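Local coordinates for RND efflux system, outer membrane lipoprotein, NodT family (Burkholderia mallei, PDB 6U94), which probably serves as the outer membrane channel of an RND-type efflux system, passing exported compounds out of the cell, at residues 70-75 / 157-162; 184-189 / 429-434; 305-310 / 369-374; 383-388 / 446-451. All blocks are in the same frame, centred on the assembly; numbering follows the deposited sequence.

How the contacts relate
Four long helices, 156-203, 211-247, 362-415 and 421-454, dominate this chain, and three of them run through the contacts. Contact 1 fixes the start of helix 72-86 against the beginning of helix 156-203, and contact 2 ties helix 156-203 to 421-454, with about 40 Å between the two centres. Contact 3 is nested inside the loop closed by contact 2 and shares helix 362-415 with contact 4, 21 Å away between centres. Contacts 2 and 4 share helix 421-454 and alternate along the chain. Contact 4 lies closest to the middle of the molecule, about 6 Å from its centre. Contacts 2 and 4 join long helices to one another, while 1 and 3 pack shorter elements on them.

Contact 1. Residues 70-75 / 157-162; sequences RDLRVA and EARRSV
Leu-72 and Val-162 bring the two backbones closest, their CA atoms 7.1 Å apart. Leu-72 stands in the first turn of helix 72-86, right after the extended residues 70 and 71, while Val-162 belongs to the early part of helix 156-203. Each helix offers residues three apart, Leu-72 with Ala-75 and Arg-159 with Val-162, so one turn of each meets one turn of the other. Leu-72 has the largest share of the buried surface and splits its branches between two partners. Its CD1 reaches the opposing backbone, 3.6 Å from Arg-159 CA, and also touches the aliphatic stem, 3.8 Å from Arg-159 CG. The leucine lies roughly perpendicular to the arginine stem, which is extended from CG to NE. Arg-159 CB and CG make the closest side-chain touches, while the guanidinium also comes round near Leu-72 CD1, neither face-on nor edge-on. The other branch, Leu-72 CD2, lies 4.1 Å from Val-162 CG1, and the same valine methyl is 4.3 Å from Ala-75 CB, bridging both residues of the opposite turn. Asp-71 is the N-cap of helix 72-86: its OD2 takes a 2.9 Å bond from Val-74 N, arriving from above the carboxylate plane, and its OD1 a weak one from Arg-73 N. Around the pair, Leu-137 of helix 132-142 packs on Ala-158, Ser-161 and Val-162. Helix 146-152 meets Asp-71 and Arg-73, and helix 283-294 touches Glu-157, Arg-160 and Ser-161.

Contact 2. Residues 184-189 / 429-434; sequences LALAQD and QLFAAQ
Leu-186 reaches into the angle between Phe-431 and Gln-434 and has more surface buried here than any other residue. A chi1 of 172°, with CG anti to the backbone N, carries CG toward the rim of the phenyl ring, which it meets in the ring plane, 3.8 Å from Phe-431 CE1. Leu-186 and Phe-431 run alongside each other, pointing opposite ways. The leucine methyls turn to the glutamine instead: Leu-186 CD2 packs 3.6 Å from Gln-434 CB, and Leu-186 CD1 comes within 3.5 Å of Gln-434 OE1, a van der Waals touch between a methyl and the amide oxygen. Phe-431 also reaches the neighbouring residue, its CZ 3.8 Å from Ala-187 CA and brushing the alanine methyl. The small alanine lets the ring come right up to the backbone. The two helical segments run nearly antiparallel, at 167°, with axes 10.9 Å apart at closest approach, a spacing bridged by these larger side chains. Ala-187 also packs on Ala-229 of helix 211-247, and Ala-433 rests against Gln-395, Met-398 and Ile-399 of helix 362-415, so each partner helix has a further long helix beside it.

Contact 3. Residues 305-310 / 369-374; sequences AFFPRI and HTIQDA
Ile-371 meets three consecutive residues, Phe-306, Phe-307 and Pro-308, and all four are buried. The aromatic part of the contact belongs to Phe-307. Its ring carbon CD2 lies 3.6 Å from Ile-371 CD1, and Ile-371 CG2 lies over one face of the ring at longer range. Aliphatic touches complete the apolar set: Pro-308 CD is 3.9 Å from Ile-371 CG2, and Phe-306 CB is 4.3 Å from Ile-371 CD1. The chain changes course here, since helix 299-306 stops and Phe-307 is the first residue to leave helical backbone angles. What packs on helix 362-415, one of the long helices of this outer membrane factor, is therefore a helix end and the loop that follows it. A carbonyl joins in as well, because Phe-306 O sits 3.4 Å from Ile-371 CG2 and close to CD1 too. A chi1 of -65° puts CG2 anti to the backbone N, and with the extended chi2 both methyls, CG2 and CD1, lie near this oxygen. The end of the Phe-306 side chain turns away from Ile-371, and the side chain touches Val-364 and Glu-368 of the same long helix; Ala-305 CB sits over one face of its ring, toward the rim. Ile-285 of helix 283-294 packs on the Phe-307 side chain.

Contact 4. Residues 383-388 / 446-451; sequences AARATY and TSRVTL
Arg-385 and Arg-448 stack their guanidinium groups one flat on the other, centres 4.2 Å apart and planes 28° from parallel. The overlap is offset: Arg-385 NH2 sits above one face of the Arg-448 group near its rim, while Arg-448 CD lies over a face of Arg-385. Within the stack Arg-385 NH2 and Arg-448 NH1 come to 3.2 Å, but both are donors, so this is no bond. Arg-448 arrives there because its chain bends at chi3 (68°). Close to the backbone, Ser-447 OG packs 3.1 Å from Arg-385 CB and also near CG, and Ser-447 CB lies at the edge of the Tyr-388 ring, 4.3 Å from its CD2. A serine opposite the arginine stem allows the CA atoms of Arg-385 and Ser-447 to come within 5.8 Å. Helices 362-415 and 421-454, consecutive in the chain, form an antiparallel helical hairpin, and at this level the segment axes are 9.3 Å apart. Further out, salt bridges hold the Arg-385 end: Glu-269 takes its NH1 and Glu-389 its NE, and these carboxylates probably offset the paired positive charge. Ser-447 OG is tied to Gly-444 O within its own helix, while Leu-267 and Phe-270 pack on Arg-448.

Contact 1. Residues 70-75 / 157-162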
# COMPACT_ATOMS: atom_id res chain seq x y z
N ARG A 70 -5.97 0.33 -24.80
CA ARG A 70 -6.46 1.65 -24.46
C ARG A 70 -5.32 2.66 -24.46
O ARG A 70 -4.14 2.32 -24.30
CB ARG A 70 -7.14 1.64 -23.09
CG ARG A 70 -6.15 1.49 -21.94
CD ARG A 70 -6.83 1.05 -20.66
NE ARG A 70 -5.97 0.14 -19.90
CZ ARG A 70 -6.34 -0.49 -18.79
NH1 ARG A 70 -7.56 -0.31 -18.30
NH2 ARG A 70 -5.49 -1.30 -18.18
N ASP A 71 -5.67 3.93 -24.65
CA ASP A 71 -4.68 4.98 -24.55
C ASP A 71 -4.50 5.38 -23.08
O ASP A 71 -5.29 5.01 -22.21
CB ASP A 71 -5.07 6.18 -25.42
CG ASP A 71 -5.95 7.18 -24.70
OD1 ASP A 71 -5.67 8.39 -24.80
OD2 ASP A 71 -6.92 6.76 -24.04
N LEU A 72 -3.43 6.14 -22.81
CA LEU A 72 -3.10 6.45 -21.42
C LEU A 72 -4.16 7.32 -20.76
O LEU A 72 -4.36 7.23 -19.55
CB LEU A 72 -1.73 7.12 -21.34
CG LEU A 72 -0.54 6.19 -21.61
CD1 LEU A 72 0.75 6.83 -21.13
CD2 LEU A 72 -0.75 4.83 -20.96
N ARG A 73 -4.85 8.16 -21.54
CA ARG A 73 -5.92 8.96 -20.96
C ARG A 73 -7.04 8.07 -20.44
O ARG A 73 -7.60 8.32 -19.37
CB ARG A 73 -6.46 9.95 -21.99
CG ARG A 73 -7.38 11.00 -21.40
CD ARG A 73 -7.90 11.97 -22.47
NE ARG A 73 -8.70 11.29 -23.48
CZ ARG A 73 -9.95 10.87 -23.30
NH1 ARG A 73 -10.55 11.05 -22.13
NH2 ARG A 73 -10.59 10.26 -24.28
N VAL A 74 -7.39 7.02 -21.19
CA VAL A 74 -8.41 6.08 -20.74
C VAL A 74 -7.90 5.25 -19.57
O VAL A 74 -8.63 4.97 -18.61
CB VAL A 74 -8.89 5.21 -21.91
CG1 VAL A 74 -9.68 4.01 -21.40
CG2 VAL A 74 -9.74 6.03 -22.86
N ALA A 75 -6.62 4.84 -19.63
CA ALA A 75 -6.03 4.11 -18.51
C ALA A 75 -6.11 4.93 -17.23
O ALA A 75 -6.41 4.40 -16.15
CB ALA A 75 -4.59 3.74 -18.83
N GLU A 157 8.08 10.85 -19.07
CA GLU A 157 7.84 10.82 -17.63
C GLU A 157 6.36 10.57 -17.33
O GLU A 157 6.03 9.83 -16.39
CB GLU A 157 8.31 12.12 -16.98
CG GLU A 157 7.87 13.40 -17.69
CD GLU A 157 8.85 13.84 -18.76
OE1 GLU A 157 9.48 12.98 -19.40
OE2 GLU A 157 9.01 15.07 -18.95
N ALA A 158 5.46 11.18 -18.11
CA ALA A 158 4.04 10.95 -17.90
C ALA A 158 3.66 9.51 -18.20
O ALA A 158 2.83 8.91 -17.50
CB ALA A 158 3.21 11.91 -18.75
N ARG A 159 4.24 8.93 -19.26
CA ARG A 159 3.95 7.53 -19.58
C ARG A 159 4.42 6.60 -18.47
O ARG A 159 3.72 5.66 -18.09
CB ARG A 159 4.61 7.16 -20.90
CG ARG A 159 4.41 5.71 -21.32
CD ARG A 159 4.97 5.45 -22.72
NE ARG A 159 4.72 4.08 -23.16
CZ ARG A 159 3.66 3.71 -23.88
NH1 ARG A 159 2.74 4.60 -24.23
NH2 ARG A 159 3.52 2.44 -24.24
N ARG A 160 5.62 6.85 -17.93
CA ARG A 160 6.13 6.02 -16.85
C ARG A 160 5.28 6.17 -15.59
O ARG A 160 5.09 5.20 -14.85
CB ARG A 160 7.59 6.38 -16.56
CG ARG A 160 8.23 5.53 -15.47
CD ARG A 160 9.70 5.88 -15.30
NE ARG A 160 10.38 4.96 -14.40
CZ ARG A 160 10.80 3.75 -14.76
NH1 ARG A 160 10.59 3.31 -15.99
NH2 ARG A 160 11.41 2.97 -13.87
N SER A 161 4.76 7.37 -15.34
CA SER A 161 3.95 7.60 -14.14
C SER A 161 2.64 6.83 -14.20
O SER A 161 2.18 6.29 -13.18
CB SER A 161 3.69 9.09 -13.95
OG SER A 161 2.95 9.33 -12.76
N VAL A 162 2.03 6.75 -15.39
CA VAL A 162 0.77 6.02 -15.52
C VAL A 162 1.02 4.52 -15.47
O VAL A 162 0.23 3.77 -14.88
CB VAL A 162 0.05 6.43 -16.82
CG1 VAL A 162 -1.26 5.66 -16.97
CG2 VAL A 162 -0.20 7.93 -16.83

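Contact 2. Residues 184-189 / 429-434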
# COMPACT_ATOMS: atom_id res chain seq x y z
N LEU A 184 -13.50 -13.38 4.47
CA LEU A 184 -14.77 -14.08 4.30
C LEU A 184 -14.70 -15.49 4.86
O LEU A 184 -15.63 -15.95 5.53
CB LEU A 184 -15.17 -14.11 2.82
CG LEU A 184 -16.44 -14.91 2.52
CD1 LEU A 184 -17.64 -14.28 3.21
CD2 LEU A 184 -16.67 -15.04 1.03
N ALA A 185 -13.60 -16.20 4.59
CA ALA A 185 -13.44 -17.55 5.11
C ALA A 185 -13.39 -17.56 6.63
O ALA A 185 -13.96 -18.46 7.27
CB ALA A 185 -12.18 -18.19 4.53
N LEU A 186 -12.72 -16.58 7.23
CA LEU A 186 -12.70 -16.46 8.68
C LEU A 186 -14.10 -16.20 9.23
O LEU A 186 -14.51 -16.80 10.23
CB LEU A 186 -11.73 -15.36 9.10
CG LEU A 186 -11.69 -14.93 10.57
CD1 LEU A 186 -11.20 -16.07 11.46
CD2 LEU A 186 -10.81 -13.70 10.72
N ALA A 187 -14.84 -15.30 8.59
CA ALA A 187 -16.19 -14.98 9.05
C ALA A 187 -17.14 -16.16 8.88
O ALA A 187 -18.10 -16.29 9.64
CB ALA A 187 -16.73 -13.76 8.31
N GLN A 188 -16.89 -17.02 7.89
CA GLN A 188 -17.75 -18.18 7.68
C GLN A 188 -17.43 -19.29 8.68
O GLN A 188 -18.34 -19.95 9.19
CB GLN A 188 -17.60 -18.69 6.25
CG GLN A 188 -18.25 -17.79 5.21
CD GLN A 188 -17.95 -18.22 3.79
OE1 GLN A 188 -16.90 -18.80 3.52
NE2 GLN A 188 -18.88 -17.95 2.88
N ASP A 189 -16.14 -19.51 8.97
CA ASP A 189 -15.77 -20.47 10.01
C ASP A 189 -16.32 -20.04 11.36
O ASP A 189 -16.86 -20.86 12.11
CB ASP A 189 -14.25 -20.61 10.07
CG ASP A 189 -13.67 -21.20 8.81
OD1 ASP A 189 -14.45 -21.70 7.97
OD2 ASP A 189 -12.43 -21.17 8.65
N GLN A 429 -13.79 -11.01 21.38
CA GLN A 429 -12.50 -10.35 21.25
C GLN A 429 -11.58 -11.12 20.31
O GLN A 429 -10.78 -10.50 19.59
CB GLN A 429 -11.84 -10.19 22.62
CG GLN A 429 -12.51 -9.18 23.52
CD GLN A 429 -11.73 -8.95 24.80
OE1 GLN A 429 -10.55 -9.27 24.89
NE2 GLN A 429 -12.39 -8.38 25.81
N LEU A 430 -11.66 -12.45 20.31
CA LEU A 430 -10.81 -13.25 19.44
C LEU A 430 -11.15 -13.01 17.97
O LEU A 430 -10.26 -12.78 17.15
CB LEU A 430 -10.94 -14.73 19.80
CG LEU A 430 -10.21 -15.73 18.90
CD1 LEU A 430 -8.70 -15.50 18.95
CD2 LEU A 430 -10.55 -17.15 19.29
N PHE A 431 -12.45 -13.06 17.64
CA PHE A 431 -12.86 -12.86 16.25
C PHE A 431 -12.53 -11.45 15.77
O PHE A 431 -12.19 -11.27 14.59
CB PHE A 431 -14.36 -13.14 16.12
CG PHE A 431 -14.88 -12.99 14.72
CD1 PHE A 431 -14.24 -13.58 13.66
CD2 PHE A 431 -16.04 -12.26 14.48
CE1 PHE A 431 -14.72 -13.44 12.36
CE2 PHE A 431 -16.52 -12.11 13.19
CZ PHE A 431 -15.86 -12.71 12.13
N ALA A 432 -12.62 -10.45 16.64
CA ALA A 432 -12.23 -9.10 16.25
C ALA A 432 -10.74 -9.01 16.00
O ALA A 432 -10.29 -8.32 15.07
CB ALA A 432 -12.67 -8.10 17.31
N ALA A 433 -9.94 -9.70 16.81
CA ALA A 433 -8.49 -9.66 16.65
C ALA A 433 -8.04 -10.42 15.41
O ALA A 433 -7.05 -10.03 14.77
CB ALA A 433 -7.80 -10.21 17.89
N GLN A 434 -8.74 -11.50 15.05
CA GLN A 434 -8.37 -12.26 13.87
C GLN A 434 -8.65 -11.48 12.59
O GLN A 434 -7.90 -11.58 11.62
CB GLN A 434 -9.10 -13.60 13.86
CG GLN A 434 -8.71 -14.54 14.99
CD GLN A 434 -9.50 -15.83 14.98
OE1 GLN A 434 -10.73 -15.82 14.95
NE2 GLN A 434 -8.79 -16.95 14.99

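Contact 3. Residues 305-310 / 369-374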
# COMPACT_ATOMS: atom_id res chain seq x y z
N ALA A 305 25.09 18.97 -6.42
CA ALA A 305 24.70 19.95 -5.41
C ALA A 305 23.54 19.46 -4.54
O ALA A 305 23.53 19.72 -3.33
CB ALA A 305 24.33 21.28 -6.08
N PHE A 306 22.56 18.76 -5.12
CA PHE A 306 21.29 18.56 -4.45
C PHE A 306 20.81 17.11 -4.35
O PHE A 306 19.73 16.88 -3.79
CB PHE A 306 20.19 19.39 -5.14
CG PHE A 306 20.49 20.87 -5.17
CD1 PHE A 306 20.48 21.62 -4.01
CD2 PHE A 306 20.77 21.50 -6.37
CE1 PHE A 306 20.74 22.97 -4.04
CE2 PHE A 306 21.04 22.85 -6.41
CZ PHE A 306 21.03 23.59 -5.25
N PHE A 307 21.55 16.15 -4.87
CA PHE A 307 21.08 14.76 -4.94
C PHE A 307 21.97 13.87 -4.09
O PHE A 307 23.11 13.58 -4.48
CB PHE A 307 21.06 14.28 -6.39
CG PHE A 307 20.02 13.23 -6.68
CD1 PHE A 307 19.93 12.08 -5.92
CD2 PHE A 307 19.14 13.41 -7.74
CE1 PHE A 307 18.97 11.12 -6.20
CE2 PHE A 307 18.18 12.45 -8.03
CZ PHE A 307 18.09 11.31 -7.26
N PRO A 308 21.51 13.44 -2.91
CA PRO A 308 22.35 12.57 -2.07
C PRO A 308 22.67 11.26 -2.77
O PRO A 308 21.87 10.72 -3.53
CB PRO A 308 21.49 12.34 -0.82
CG PRO A 308 20.48 13.46 -0.82
CD PRO A 308 20.23 13.76 -2.27
N ARG A 309 23.87 10.75 -2.50
CA ARG A 309 24.28 9.43 -2.98
C ARG A 309 24.47 8.54 -1.76
O ARG A 309 25.54 8.52 -1.15
CB ARG A 309 25.55 9.51 -3.86
CG ARG A 309 26.69 10.36 -3.32
CD ARG A 309 27.74 10.64 -4.41
NE ARG A 309 28.31 9.41 -4.97
CZ ARG A 309 29.29 9.40 -5.87
NH1 ARG A 309 29.81 10.53 -6.32
NH2 ARG A 309 29.76 8.24 -6.33
N ILE A 310 23.41 7.81 -1.41
CA ILE A 310 23.40 6.90 -0.26
C ILE A 310 22.63 5.65 -0.65
O ILE A 310 21.91 5.62 -1.65
CB ILE A 310 22.74 7.54 0.98
CG1 ILE A 310 21.30 7.96 0.64
CG2 ILE A 310 23.55 8.71 1.51
CD1 ILE A 310 20.46 8.33 1.84
N HIS A 369 13.69 20.88 -3.99
CA HIS A 369 12.56 20.46 -3.16
C HIS A 369 12.01 19.12 -3.60
O HIS A 369 11.59 18.30 -2.77
CB HIS A 369 11.47 21.53 -3.18
CG HIS A 369 11.86 22.81 -2.53
ND1 HIS A 369 12.76 22.87 -1.49
CD2 HIS A 369 11.48 24.09 -2.76
CE1 HIS A 369 12.92 24.12 -1.11
NE2 HIS A 369 12.15 24.89 -1.86
N THR A 370 11.97 18.87 -4.91
CA THR A 370 11.46 17.60 -5.42
C THR A 370 12.31 16.43 -4.94
O THR A 370 11.79 15.33 -4.74
CB THR A 370 11.38 17.64 -6.95
OG1 THR A 370 10.44 18.65 -7.35
CG2 THR A 370 10.93 16.30 -7.52
N ILE A 371 13.61 16.65 -4.75
CA ILE A 371 14.48 15.58 -4.27
C ILE A 371 14.27 15.34 -2.78
O ILE A 371 14.24 14.19 -2.33
CB ILE A 371 15.95 15.91 -4.60
CG1 ILE A 371 16.15 15.93 -6.11
CG2 ILE A 371 16.90 14.92 -3.93
CD1 ILE A 371 17.53 16.37 -6.53
N GLN A 372 14.12 16.41 -1.99
CA GLN A 372 13.88 16.22 -0.56
C GLN A 372 12.55 15.52 -0.32
O GLN A 372 12.46 14.63 0.54
CB GLN A 372 13.91 17.56 0.17
CG GLN A 372 13.75 17.41 1.68
CD GLN A 372 13.65 18.73 2.42
OE1 GLN A 372 13.63 19.80 1.81
NE2 GLN A 372 13.60 18.66 3.75
N ASP A 373 11.51 15.90 -1.07
CA ASP A 373 10.22 15.23 -0.93
C ASP A 373 10.30 13.78 -1.37
O ASP A 373 9.64 12.91 -0.78
CB ASP A 373 9.15 15.97 -1.73
CG ASP A 373 8.73 17.28 -1.08
OD1 ASP A 373 9.27 17.60 -0.00
OD2 ASP A 373 7.87 17.98 -1.65
N ALA A 374 11.10 13.48 -2.39
CA ALA A 374 11.23 12.10 -2.85
C ALA A 374 11.88 11.23 -1.79
O ALA A 374 11.41 10.12 -1.51
CB ALA A 374 12.03 12.05 -4.15

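Contact 4. Residues 383-388 / 446-451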
# COMPACT_ATOMS: atom_id res chain seq x y z
N ALA A 383 9.18 3.44 7.08
CA ALA A 383 8.75 3.47 8.47
C ALA A 383 7.32 2.96 8.61
O ALA A 383 7.00 2.22 9.54
CB ALA A 383 8.87 4.88 9.04
N ALA A 384 6.44 3.35 7.68
CA ALA A 384 5.07 2.86 7.69
C ALA A 384 5.03 1.34 7.66
O ALA A 384 4.27 0.71 8.40
CB ALA A 384 4.29 3.44 6.50
N ARG A 385 5.86 0.73 6.80
CA ARG A 385 5.90 -0.73 6.74
C ARG A 385 6.39 -1.32 8.06
O ARG A 385 5.83 -2.31 8.53
CB ARG A 385 6.80 -1.19 5.60
CG ARG A 385 6.63 -2.68 5.32
CD ARG A 385 7.91 -3.34 4.88
NE ARG A 385 7.73 -4.79 4.82
CZ ARG A 385 8.55 -5.61 4.17
NH1 ARG A 385 9.60 -5.14 3.52
NH2 ARG A 385 8.31 -6.92 4.17
N ALA A 386 7.43 -0.73 8.64
CA ALA A 386 7.95 -1.22 9.91
C ALA A 386 6.89 -1.14 11.01
O ALA A 386 6.84 -2.01 11.89
CB ALA A 386 9.19 -0.43 10.32
N THR A 387 6.03 -0.12 10.96
CA THR A 387 4.93 -0.03 11.91
C THR A 387 3.92 -1.15 11.69
O THR A 387 3.47 -1.78 12.66
CB THR A 387 4.24 1.33 11.79
OG1 THR A 387 5.14 2.36 12.21
CG2 THR A 387 2.98 1.38 12.64
N TYR A 388 3.59 -1.44 10.43
CA TYR A 388 2.60 -2.47 10.15
C TYR A 388 3.10 -3.86 10.53
O TYR A 388 2.34 -4.68 11.03
CB TYR A 388 2.20 -2.42 8.68
CG TYR A 388 1.40 -1.20 8.30
CD1 TYR A 388 0.38 -0.74 9.12
CD2 TYR A 388 1.68 -0.49 7.14
CE1 TYR A 388 -0.36 0.38 8.79
CE2 TYR A 388 0.95 0.64 6.80
CZ TYR A 388 -0.07 1.07 7.62
OH TYR A 388 -0.80 2.19 7.28
N THR A 446 0.45 -3.58 1.05
CA THR A 446 0.13 -2.34 0.35
C THR A 446 1.27 -1.34 0.44
O THR A 446 1.60 -0.67 -0.55
CB THR A 446 -1.16 -1.74 0.93
OG1 THR A 446 -2.27 -2.58 0.61
CG2 THR A 446 -1.41 -0.34 0.37
N SER A 447 1.90 -1.23 1.61
CA SER A 447 2.98 -0.26 1.76
C SER A 447 4.22 -0.67 0.99
O SER A 447 5.03 0.19 0.62
CB SER A 447 3.32 -0.08 3.24
OG SER A 447 4.38 -0.93 3.62
N ARG A 448 4.41 -1.97 0.74
CA ARG A 448 5.51 -2.40 -0.13
C ARG A 448 5.22 -2.03 -1.58
O ARG A 448 6.14 -1.66 -2.32
CB ARG A 448 5.73 -3.90 0.02
CG ARG A 448 6.15 -4.32 1.42
CD ARG A 448 5.86 -5.79 1.69
NE ARG A 448 6.70 -6.68 0.90
CZ ARG A 448 6.87 -7.97 1.18
NH1 ARG A 448 6.27 -8.51 2.23
NH2 ARG A 448 7.65 -8.72 0.41
N VAL A 449 3.95 -2.12 -1.99
CA VAL A 449 3.55 -1.68 -3.32
C VAL A 449 3.79 -0.19 -3.47
O VAL A 449 4.30 0.27 -4.51
CB VAL A 449 2.08 -2.05 -3.57
CG1 VAL A 449 1.54 -1.31 -4.79
CG2 VAL A 449 1.95 -3.56 -3.76
N THR A 450 3.46 0.59 -2.44
CA THR A 450 3.67 2.03 -2.51
C THR A 450 5.16 2.38 -2.55
O THR A 450 5.57 3.32 -3.24
CB THR A 450 2.99 2.72 -1.32
OG1 THR A 450 1.63 2.28 -1.24
CG2 THR A 450 3.02 4.23 -1.50
N LEU A 451 5.98 1.63 -1.81
CA LEU A 451 7.42 1.85 -1.87
C LEU A 451 7.98 1.49 -3.24
O LEU A 451 8.94 2.12 -3.70
CB LEU A 451 8.12 1.05 -0.78
CG LEU A 451 9.64 1.20 -0.69
CD1 LEU A 451 10.04 2.66 -0.50
CD2 LEU A 451 10.20 0.33 0.42